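Local coordinates for protein serine--tRNA ligase (Pyrococcus horikoshii, PDB 2DQ0) that catalyses the ATP-dependent attachment of serine to tRNA(Ser), and probably also to tRNA(Sec), as a homodimeric class II aminoacyl-tRNA synthetase, at residues A[140-145]-A[366-371]; A[220-225]-A[244-249]; A[228-233]-A[253-258]. All coordinates share one frame; numbering follows the deposited sequence.

Contact 1: A[140-145]-A[366-371]; sequences ERFLEQ and GKFREV. With SSA (5'-O-(N-(L-seryl)-sulfamoyl)adenosine), chain G; SO4 (sulfate ion), chain D.
Arg141 reaches from helix 139-146 to the start of strand 367-376 and makes the one hydrogen bond between the two segments. Its NE lies 2.7 Å from Gly366 O, with an N-H...O angle of 140°. The donor stands above the carbonyl plane, and the oxygen is tilted from the guanidinium plane. A bend at chi3 of Arg141 (67°) turns NE onto this carbonyl. A G1 beta bulge at Gly366 and Lys367, opposite Met362, starts the strand.

CE of Lys367 lies over the centre of one guanidinium face, 3.7 Å from Arg141 CZ. The two cationic ends are close, with Arg141 NH1 4.0 Å from Lys367 NZ.

Apolar packing lies on the buried side. Gln145 CB meets the Phe368 ring at its edge, 3.7 Å from Phe368 CD1. Phe142 CE2 approaches Phe368 CZ at 4.3 Å. Trp361 meets both rings edge-to-face.

Farther along the strand, Arg369 NH1 donates to sulfate O4 at 3.0 Å. Arg298 and Thr293 also bind this ion, which probably comes from the crystallisation liquor. Glu370 OE1 accepts a hydrogen bond from O3' of the seryl-adenylate analogue at 2.8 Å. Val371 O accepts a weak one from O2'.

Thus one end of the strand is held to the helix by a hydrogen bond to the Gly366 carbonyl and an aromatic cluster, and the other presents acceptors to the analogue's ribose.

Contact 2: A[220-225]-A[244-249]; sequences MVRRFV and DEDLYL
Val221 and Tyr248 form an antiparallel hydrogen-bonded pair. Val221 N lies 2.8 Å from Tyr248 O, and Tyr248 N donates back to Val221 O. In the adjoining non-hydrogen-bonded pair, Met220 and Leu249 run side by side, with Met220 CG against Leu249 CD2. Past the ends of the paired strands, Asp246 OD2 accepts from Arg223 N at 2.8 Å and 165°, on its syn side but tilted from the carboxylate plane. Arg223 NH2 donates to Tyr248 OH at 2.6 Å. That oxygen lies in the guanidinium plane, which is turned 67° from the phenol ring. The Arg223 chain, extended from CG to NE, carries it to the ring end.

Phe235 makes a cation-pi contact with Arg223 and meets the Tyr248 ring, and probably helps to place both. With an alanine in place of Tyr248, Arg223 NH2 would probably lose this acceptor and a gap would open beside Phe235.

A water donates to Asp246 O and bonds weakly to Arg222 NH2. Arg222 NH1 donates to Lys179 O of the second subunit, and Met220 O pairs with Ser181 there. The contact thus joins strands 220-221 and 248-249 into a two-stranded sheet at the dimer interface, with helix 223-227 following directly.

Contact 3: A[228-233]-A[253-258]; sequences GSTSFE and AEHPLA. With SSA (5'-O-(N-(L-seryl)-sulfamoyl)adenosine), chain G.
The His255 ring carries Ser229 on one face. Ser229 CB makes a CH-pi contact with it, 3.6 Å from the ring centroid of His255 and 23° off the normal. It sits offset toward the rim. Thr230 CG2 approaches the same ring obliquely, its side chain crossing that of His255 at about a right angle. Glu254 OE2 lies at the ring edge, in its plane.

No hydrogen bond links the two segments directly. Several of their polar atoms have partners elsewhere. With chi1 at -60°, OG of Ser229 lies beside its own backbone N, and it bonds to Val225 O in helix 223-227. Ala258 CB packs against this hydroxyl, 4.1 Å from Ser229 OG. Ser229 O and Glu254 OE2 lie 4.2 Å apart and both accept from Gln381 NE2. That amide bridges the loop and the glutamate, and probably helps to hold the rotation of the carboxylate.

The other carboxylate oxygen faces the active site. Glu254 OE1 accepts from N10 of the seryl-adenylate analogue, the amino group of its seryl part. The modelled 2.4 Å between Glu254 OE1 and N10 is very short and should not be read closely at this resolution. Glu306 also binds the analogue. Thr252, Ala253 and Glu254 match the TXE motif of seryl-tRNA synthetases, and Thr252 OG1 bonds to Glu254 N.

The loop between helices 223-227 and 234-237 thus packs on helix 254-259. That helix leans on strand 301-311 through Glu254, Leu257 and Ala258, while Pro256 O meets Tyr187 of the second subunit.

Along the chain, segment 140-145 comes first and 366-371 last, and contacts 2 and 3 fall between them. Those two interleave: 220-225, 228-233, 244-249, 253-258. Their centres are 11 Å apart, and they touch where Val225 and Val221 pack on His255 and Pro256. Strand 248-249 leads on to helix 254-259, and both contacts meet the second subunit, contact 2 more broadly. Contact 1 lies apart, with its centre 38 Å from that of contact 2 and 30 Å from that of contact 3. Contacts 1 and 3 both reach the seryl-adenylate analogue, at its ribose and its seryl amino group respectively. The catalytic pocket therefore spans these two, while contact 2 lies at the dimer interface.

Contact 1: A[140-145]-A[366-371]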
# COMPACT_ATOMS: atom_id res chain seq x y z
N GLU A 140 37.66 13.85 10.25
CA GLU A 140 37.31 15.12 10.85
C GLU A 140 35.80 15.23 10.96
O GLU A 140 35.29 15.56 12.03
CB GLU A 140 37.87 16.31 10.04
CG GLU A 140 37.57 17.66 10.69
CD GLU A 140 38.62 18.72 10.40
OE1 GLU A 140 38.43 19.87 10.86
OE2 GLU A 140 39.62 18.41 9.72
N ARG A 141 35.08 14.93 9.88
CA ARG A 141 33.63 15.00 9.93
C ARG A 141 33.14 14.14 11.09
O ARG A 141 32.35 14.60 11.92
CB ARG A 141 33.00 14.53 8.62
CG ARG A 141 31.46 14.51 8.66
CD ARG A 141 30.83 14.67 7.28
NE ARG A 141 31.08 13.52 6.42
CZ ARG A 141 31.05 13.56 5.09
NH1 ARG A 141 30.78 14.70 4.46
NH2 ARG A 141 31.29 12.45 4.40
N PHE A 142 33.61 12.91 11.16
CA PHE A 142 33.17 12.04 12.23
C PHE A 142 33.39 12.67 13.60
O PHE A 142 32.48 12.68 14.43
CB PHE A 142 33.89 10.70 12.19
CG PHE A 142 33.66 9.87 13.42
CD1 PHE A 142 34.51 9.99 14.53
CD2 PHE A 142 32.53 9.08 13.53
CE1 PHE A 142 34.22 9.34 15.72
CE2 PHE A 142 32.24 8.43 14.73
CZ PHE A 142 33.09 8.56 15.83
N LEU A 143 34.60 13.18 13.83
CA LEU A 143 34.93 13.76 15.13
C LEU A 143 34.12 14.98 15.53
O LEU A 143 33.80 15.15 16.71
CB LEU A 143 36.43 14.08 15.18
CG LEU A 143 37.28 12.81 15.34
CD1 LEU A 143 38.75 13.11 15.10
CD2 LEU A 143 37.07 12.26 16.73
N GLU A 144 33.78 15.80 14.54
CA GLU A 144 32.99 16.99 14.78
C GLU A 144 31.57 16.57 15.12
O GLU A 144 30.97 17.07 16.06
CB GLU A 144 32.96 17.87 13.52
CG GLU A 144 33.45 19.30 13.74
CD GLU A 144 32.43 20.20 14.39
OE1 GLU A 144 31.30 20.28 13.87
OE2 GLU A 144 32.75 20.84 15.42
N GLN A 145 31.04 15.62 14.35
CA GLN A 145 29.69 15.15 14.57
C GLN A 145 29.53 14.36 15.87
O GLN A 145 28.47 14.38 16.51
CB GLN A 145 29.26 14.32 13.36
CG GLN A 145 29.12 15.14 12.07
CD GLN A 145 27.91 16.07 12.10
OE1 GLN A 145 28.01 17.27 12.44
NE2 GLN A 145 26.74 15.52 11.76
N GLY A 366 29.95 8.28 5.66
CA GLY A 366 30.82 9.10 6.48
C GLY A 366 29.98 10.06 7.30
O GLY A 366 30.42 11.17 7.57
N LYS A 367 28.76 9.68 7.68
CA LYS A 367 27.92 10.56 8.49
C LYS A 367 26.80 9.90 9.32
O LYS A 367 26.50 8.72 9.16
CB LYS A 367 27.32 11.68 7.61
CG LYS A 367 26.71 11.21 6.34
CD LYS A 367 26.26 12.38 5.47
CE LYS A 367 27.42 13.15 4.86
NZ LYS A 367 26.93 14.09 3.78
N PHE A 368 26.23 10.65 10.25
CA PHE A 368 25.13 10.13 11.05
C PHE A 368 23.83 10.43 10.28
O PHE A 368 23.61 11.54 9.83
CB PHE A 368 25.07 10.81 12.42
CG PHE A 368 26.17 10.42 13.35
CD1 PHE A 368 27.37 11.12 13.37
CD2 PHE A 368 25.99 9.36 14.25
CE1 PHE A 368 28.39 10.78 14.27
CE2 PHE A 368 26.99 9.01 15.16
CZ PHE A 368 28.19 9.72 15.17
N ARG A 369 22.96 9.43 10.13
CA ARG A 369 21.72 9.67 9.40
C ARG A 369 20.51 9.21 10.21
O ARG A 369 20.55 8.14 10.84
CB ARG A 369 21.73 8.93 8.05
CG ARG A 369 22.94 9.17 7.15
CD ARG A 369 23.18 10.65 6.89
NE ARG A 369 22.01 11.40 6.43
CZ ARG A 369 21.60 11.50 5.16
NH1 ARG A 369 20.52 12.22 4.86
NH2 ARG A 369 22.24 10.88 4.17
N GLU A 370 19.46 10.03 10.18
CA GLU A 370 18.21 9.73 10.88
C GLU A 370 17.77 8.34 10.53
O GLU A 370 17.74 7.96 9.35
CB GLU A 370 17.08 10.68 10.50
CG GLU A 370 15.73 10.26 11.12
CD GLU A 370 14.58 11.17 10.73
OE1 GLU A 370 13.43 10.85 11.12
OE2 GLU A 370 14.82 12.19 10.05
N VAL A 371 17.40 7.59 11.55
CA VAL A 371 16.97 6.23 11.36
C VAL A 371 15.67 5.97 12.16
O VAL A 371 14.97 4.99 11.92
CB VAL A 371 18.15 5.30 11.75
CG1 VAL A 371 18.08 4.88 13.23
CG2 VAL A 371 18.21 4.14 10.78
N10 SSA G . 5.38 8.19 12.87
CA SSA G . 6.71 8.80 13.03
CB SSA G . 7.59 7.94 13.90
OG SSA G . 8.01 6.74 13.24
C9 SSA G . 7.45 9.01 11.71
O9 SSA G . 6.99 8.57 10.66
N8 SSA G . 8.59 9.71 11.77
S1 SSA G . 9.46 9.94 10.43
O1S SSA G . 8.60 10.70 9.54
O2S SSA G . 10.73 10.48 10.88
O5' SSA G . 9.65 8.49 9.86
C5' SSA G . 10.26 7.50 10.66
C4' SSA G . 11.43 6.87 9.97
O4' SSA G . 11.01 6.21 8.76
C3' SSA G . 12.57 7.77 9.52
O3' SSA G . 13.38 8.10 10.63
C2' SSA G . 13.29 6.80 8.59
O2' SSA G . 13.99 5.78 9.25
C1' SSA G . 12.10 6.20 7.84
N9 SSA G . 11.67 6.98 6.68
C8 SSA G . 10.94 8.16 6.63
N7 SSA G . 10.73 8.60 5.42
C5 SSA G . 11.36 7.66 4.61
C6 SSA G . 11.52 7.55 3.20
N6 SSA G . 11.02 8.44 2.34
N1 SSA G . 12.20 6.47 2.71
C2 SSA G . 12.69 5.56 3.58
N3 SSA G . 12.60 5.56 4.93
C4 SSA G . 11.93 6.65 5.38
S SO4 D . 20.45 12.91 0.88
O1 SO4 D . 19.46 11.93 0.38
O2 SO4 D . 21.75 12.23 1.03
O3 SO4 D . 20.59 14.05 -0.04
O4 SO4 D . 19.98 13.42 2.19

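Contact 2: A[220-225]-A[244-249]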
# COMPACT_ATOMS: atom_id res chain seq x y z
N MET A 220 -4.97 2.46 3.87
CA MET A 220 -5.65 3.57 3.22
C MET A 220 -6.65 4.08 4.24
O MET A 220 -7.42 3.31 4.80
CB MET A 220 -6.42 3.12 1.96
CG MET A 220 -5.54 2.64 0.80
SD MET A 220 -6.45 2.27 -0.74
CE MET A 220 -7.02 0.71 -0.39
N VAL A 221 -6.63 5.38 4.49
CA VAL A 221 -7.57 5.94 5.44
C VAL A 221 -8.28 7.15 4.85
O VAL A 221 -7.87 7.67 3.80
CB VAL A 221 -6.87 6.36 6.76
CG1 VAL A 221 -6.20 5.18 7.37
CG2 VAL A 221 -5.86 7.47 6.50
N ARG A 222 -9.33 7.56 5.55
CA ARG A 222 -10.18 8.70 5.20
C ARG A 222 -9.46 10.03 5.49
O ARG A 222 -8.67 10.13 6.43
CB ARG A 222 -11.46 8.60 6.03
CG ARG A 222 -12.66 9.24 5.42
CD ARG A 222 -13.67 8.20 5.01
NE ARG A 222 -14.12 7.41 6.14
CZ ARG A 222 -15.15 6.57 6.10
NH1 ARG A 222 -15.48 5.89 7.20
NH2 ARG A 222 -15.84 6.39 4.98
N ARG A 223 -9.72 11.06 4.70
CA ARG A 223 -9.04 12.34 4.89
C ARG A 223 -8.97 12.89 6.33
O ARG A 223 -7.95 13.46 6.74
CB ARG A 223 -9.67 13.42 3.99
CG ARG A 223 -8.82 14.69 3.96
CD ARG A 223 -9.48 15.83 3.22
NE ARG A 223 -8.56 16.97 3.09
CZ ARG A 223 -7.58 17.07 2.19
NH1 ARG A 223 -6.80 18.14 2.17
NH2 ARG A 223 -7.39 16.10 1.29
N PHE A 224 -10.05 12.75 7.09
CA PHE A 224 -10.04 13.30 8.44
C PHE A 224 -8.98 12.70 9.35
O PHE A 224 -8.43 13.40 10.18
CB PHE A 224 -11.43 13.18 9.09
CG PHE A 224 -11.69 11.88 9.75
CD1 PHE A 224 -11.47 11.73 11.11
CD2 PHE A 224 -12.19 10.80 9.01
CE1 PHE A 224 -11.75 10.52 11.76
CE2 PHE A 224 -12.48 9.59 9.65
CZ PHE A 224 -12.26 9.45 11.03
N VAL A 225 -8.66 11.42 9.19
CA VAL A 225 -7.62 10.87 10.05
C VAL A 225 -6.25 11.42 9.64
O VAL A 225 -5.33 11.44 10.47
CB VAL A 225 -7.65 9.31 10.10
CG1 VAL A 225 -8.82 8.80 9.29
CG2 VAL A 225 -6.33 8.72 9.66
N ASP A 244 -10.95 9.56 -7.04
CA ASP A 244 -12.38 9.38 -6.79
C ASP A 244 -12.83 8.70 -5.50
O ASP A 244 -13.86 8.03 -5.49
CB ASP A 244 -12.99 8.59 -7.96
CG ASP A 244 -12.65 9.18 -9.32
OD1 ASP A 244 -12.63 8.41 -10.30
OD2 ASP A 244 -12.42 10.42 -9.42
N GLU A 245 -12.07 8.86 -4.41
CA GLU A 245 -12.42 8.24 -3.14
C GLU A 245 -11.93 9.10 -1.99
O GLU A 245 -11.02 9.92 -2.15
CB GLU A 245 -11.74 6.88 -2.98
CG GLU A 245 -11.80 5.95 -4.14
CD GLU A 245 -13.02 5.08 -4.14
OE1 GLU A 245 -13.14 4.24 -5.07
OE2 GLU A 245 -13.85 5.22 -3.21
N ASP A 246 -12.51 8.90 -0.82
CA ASP A 246 -12.02 9.61 0.34
C ASP A 246 -11.06 8.58 0.98
O ASP A 246 -11.33 7.99 2.03
CB ASP A 246 -13.17 10.00 1.28
CG ASP A 246 -12.69 10.73 2.56
OD1 ASP A 246 -13.48 10.79 3.53
OD2 ASP A 246 -11.55 11.24 2.60
N LEU A 247 -9.95 8.34 0.29
CA LEU A 247 -8.91 7.41 0.74
C LEU A 247 -7.51 7.97 0.48
O LEU A 247 -7.21 8.50 -0.59
CB LEU A 247 -9.07 6.06 0.05
CG LEU A 247 -10.31 5.24 0.44
CD1 LEU A 247 -10.43 4.03 -0.47
CD2 LEU A 247 -10.20 4.80 1.90
N TYR A 248 -6.66 7.85 1.49
CA TYR A 248 -5.29 8.34 1.39
C TYR A 248 -4.34 7.22 1.84
O TYR A 248 -4.64 6.50 2.79
CB TYR A 248 -5.15 9.56 2.30
CG TYR A 248 -6.03 10.70 1.86
CD1 TYR A 248 -7.41 10.69 2.09
CD2 TYR A 248 -5.49 11.78 1.15
CE1 TYR A 248 -8.22 11.71 1.61
CE2 TYR A 248 -6.29 12.79 0.67
CZ TYR A 248 -7.64 12.76 0.90
OH TYR A 248 -8.38 13.79 0.45
N LEU A 249 -3.23 7.04 1.13
CA LEU A 249 -2.26 6.02 1.49
C LEU A 249 -1.53 6.55 2.71
O LEU A 249 -1.10 7.71 2.74
CB LEU A 249 -1.27 5.75 0.34
CG LEU A 249 -1.92 5.18 -0.92
CD1 LEU A 249 -0.87 4.90 -1.96
CD2 LEU A 249 -2.69 3.91 -0.59
O HOH W 1 -13.59 6.19 2.55
O HOH W 2 -12.73 12.36 5.63

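Contact 3: A[228-233]-A[253-258]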
# COMPACT_ATOMS: atom_id res chain seq x y z
N GLY A 228 -6.16 14.86 10.96
CA GLY A 228 -6.19 14.78 12.40
C GLY A 228 -4.83 14.41 12.93
O GLY A 228 -4.55 14.59 14.12
N SER A 229 -3.95 13.95 12.04
CA SER A 229 -2.61 13.49 12.44
C SER A 229 -1.40 14.36 12.14
O SER A 229 -0.36 14.20 12.80
CB SER A 229 -2.36 12.11 11.83
OG SER A 229 -3.30 11.14 12.26
N THR A 230 -1.50 15.25 11.16
CA THR A 230 -0.37 16.13 10.80
C THR A 230 -0.84 17.47 10.31
O THR A 230 -2.02 17.79 10.40
CB THR A 230 0.53 15.57 9.64
OG1 THR A 230 -0.30 15.10 8.57
CG2 THR A 230 1.42 14.48 10.13
N SER A 231 0.09 18.25 9.77
CA SER A 231 -0.25 19.56 9.26
C SER A 231 -0.69 19.41 7.81
O SER A 231 -0.25 18.50 7.10
CB SER A 231 0.93 20.53 9.38
OG SER A 231 2.04 20.09 8.63
N PHE A 232 -1.57 20.31 7.40
CA PHE A 232 -2.11 20.28 6.06
C PHE A 232 -1.07 20.34 4.93
O PHE A 232 -1.35 19.90 3.82
CB PHE A 232 -3.13 21.41 5.92
CG PHE A 232 -4.34 21.21 6.79
CD1 PHE A 232 -5.21 20.16 6.56
CD2 PHE A 232 -4.60 22.05 7.85
CE1 PHE A 232 -6.32 19.96 7.37
CE2 PHE A 232 -5.71 21.86 8.67
CZ PHE A 232 -6.57 20.82 8.43
N GLU A 233 0.12 20.86 5.22
CA GLU A 233 1.16 20.93 4.19
C GLU A 233 1.52 19.53 3.69
O GLU A 233 1.92 19.36 2.53
CB GLU A 233 2.42 21.62 4.72
CG GLU A 233 2.24 23.08 5.03
CD GLU A 233 2.09 23.34 6.52
OE1 GLU A 233 1.26 22.66 7.16
OE2 GLU A 233 2.81 24.23 7.05
N ALA A 253 2.22 4.07 10.05
CA ALA A 253 1.13 3.41 10.77
C ALA A 253 0.63 4.35 11.85
O ALA A 253 -0.49 4.20 12.34
CB ALA A 253 1.61 2.09 11.38
N GLU A 254 1.47 5.31 12.21
CA GLU A 254 1.13 6.33 13.21
C GLU A 254 -0.27 6.91 12.98
O GLU A 254 -1.11 6.91 13.90
CB GLU A 254 2.16 7.47 13.16
CG GLU A 254 1.95 8.55 14.20
CD GLU A 254 2.56 9.88 13.79
OE1 GLU A 254 3.64 9.88 13.17
OE2 GLU A 254 1.95 10.93 14.13
N HIS A 255 -0.53 7.39 11.76
CA HIS A 255 -1.82 8.00 11.42
C HIS A 255 -3.05 7.11 11.64
O HIS A 255 -3.99 7.55 12.28
CB HIS A 255 -1.82 8.52 9.98
CG HIS A 255 -0.79 9.58 9.73
ND1 HIS A 255 0.05 10.05 10.73
CD2 HIS A 255 -0.50 10.30 8.62
CE1 HIS A 255 0.81 11.02 10.24
NE2 HIS A 255 0.49 11.18 8.96
N PRO A 256 -3.08 5.87 11.08
CA PRO A 256 -4.26 5.02 11.31
C PRO A 256 -4.35 4.59 12.79
O PRO A 256 -5.44 4.35 13.31
CB PRO A 256 -4.04 3.83 10.36
CG PRO A 256 -2.55 3.81 10.16
CD PRO A 256 -2.20 5.27 10.06
N LEU A 257 -3.19 4.50 13.44
CA LEU A 257 -3.13 4.16 14.86
C LEU A 257 -3.76 5.28 15.70
O LEU A 257 -4.36 5.01 16.73
CB LEU A 257 -1.69 3.97 15.29
CG LEU A 257 -1.20 2.57 15.66
CD1 LEU A 257 -2.25 1.50 15.36
CD2 LEU A 257 0.11 2.33 14.91
N ALA A 258 -3.62 6.53 15.27
CA ALA A 258 -4.21 7.64 16.01
C ALA A 258 -5.70 7.77 15.68
O ALA A 258 -6.53 8.02 16.55
CB ALA A 258 -3.49 8.95 15.70
N10 SSA G . 5.38 8.19 12.87
CA SSA G . 6.71 8.80 13.03
CB SSA G . 7.59 7.94 13.90
OG SSA G . 8.01 6.74 13.24
C9 SSA G . 7.45 9.01 11.71
O9 SSA G . 6.99 8.57 10.66
N8 SSA G . 8.59 9.71 11.77
S1 SSA G . 9.46 9.94 10.43
O1S SSA G . 8.60 10.70 9.54
O2S SSA G . 10.73 10.48 10.88
O5' SSA G . 9.65 8.49 9.86
C5' SSA G . 10.26 7.50 10.66
C4' SSA G . 11.43 6.87 9.97
O4' SSA G . 11.01 6.21 8.76
C3' SSA G . 12.57 7.77 9.52
O3' SSA G . 13.38 8.10 10.63
C2' SSA G . 13.29 6.80 8.59
O2' SSA G . 13.99 5.78 9.25
C1' SSA G . 12.10 6.20 7.84
N9 SSA G . 11.67 6.98 6.68
C8 SSA G . 10.94 8.16 6.63
N7 SSA G . 10.73 8.60 5.42
C5 SSA G . 11.36 7.66 4.61
C6 SSA G . 11.52 7.55 3.20
N6 SSA G . 11.02 8.44 2.34
N1 SSA G . 12.20 6.47 2.71
C2 SSA G . 12.69 5.56 3.58
N3 SSA G . 12.60 5.56 4.93
C4 SSA G . 11.93 6.65 5.38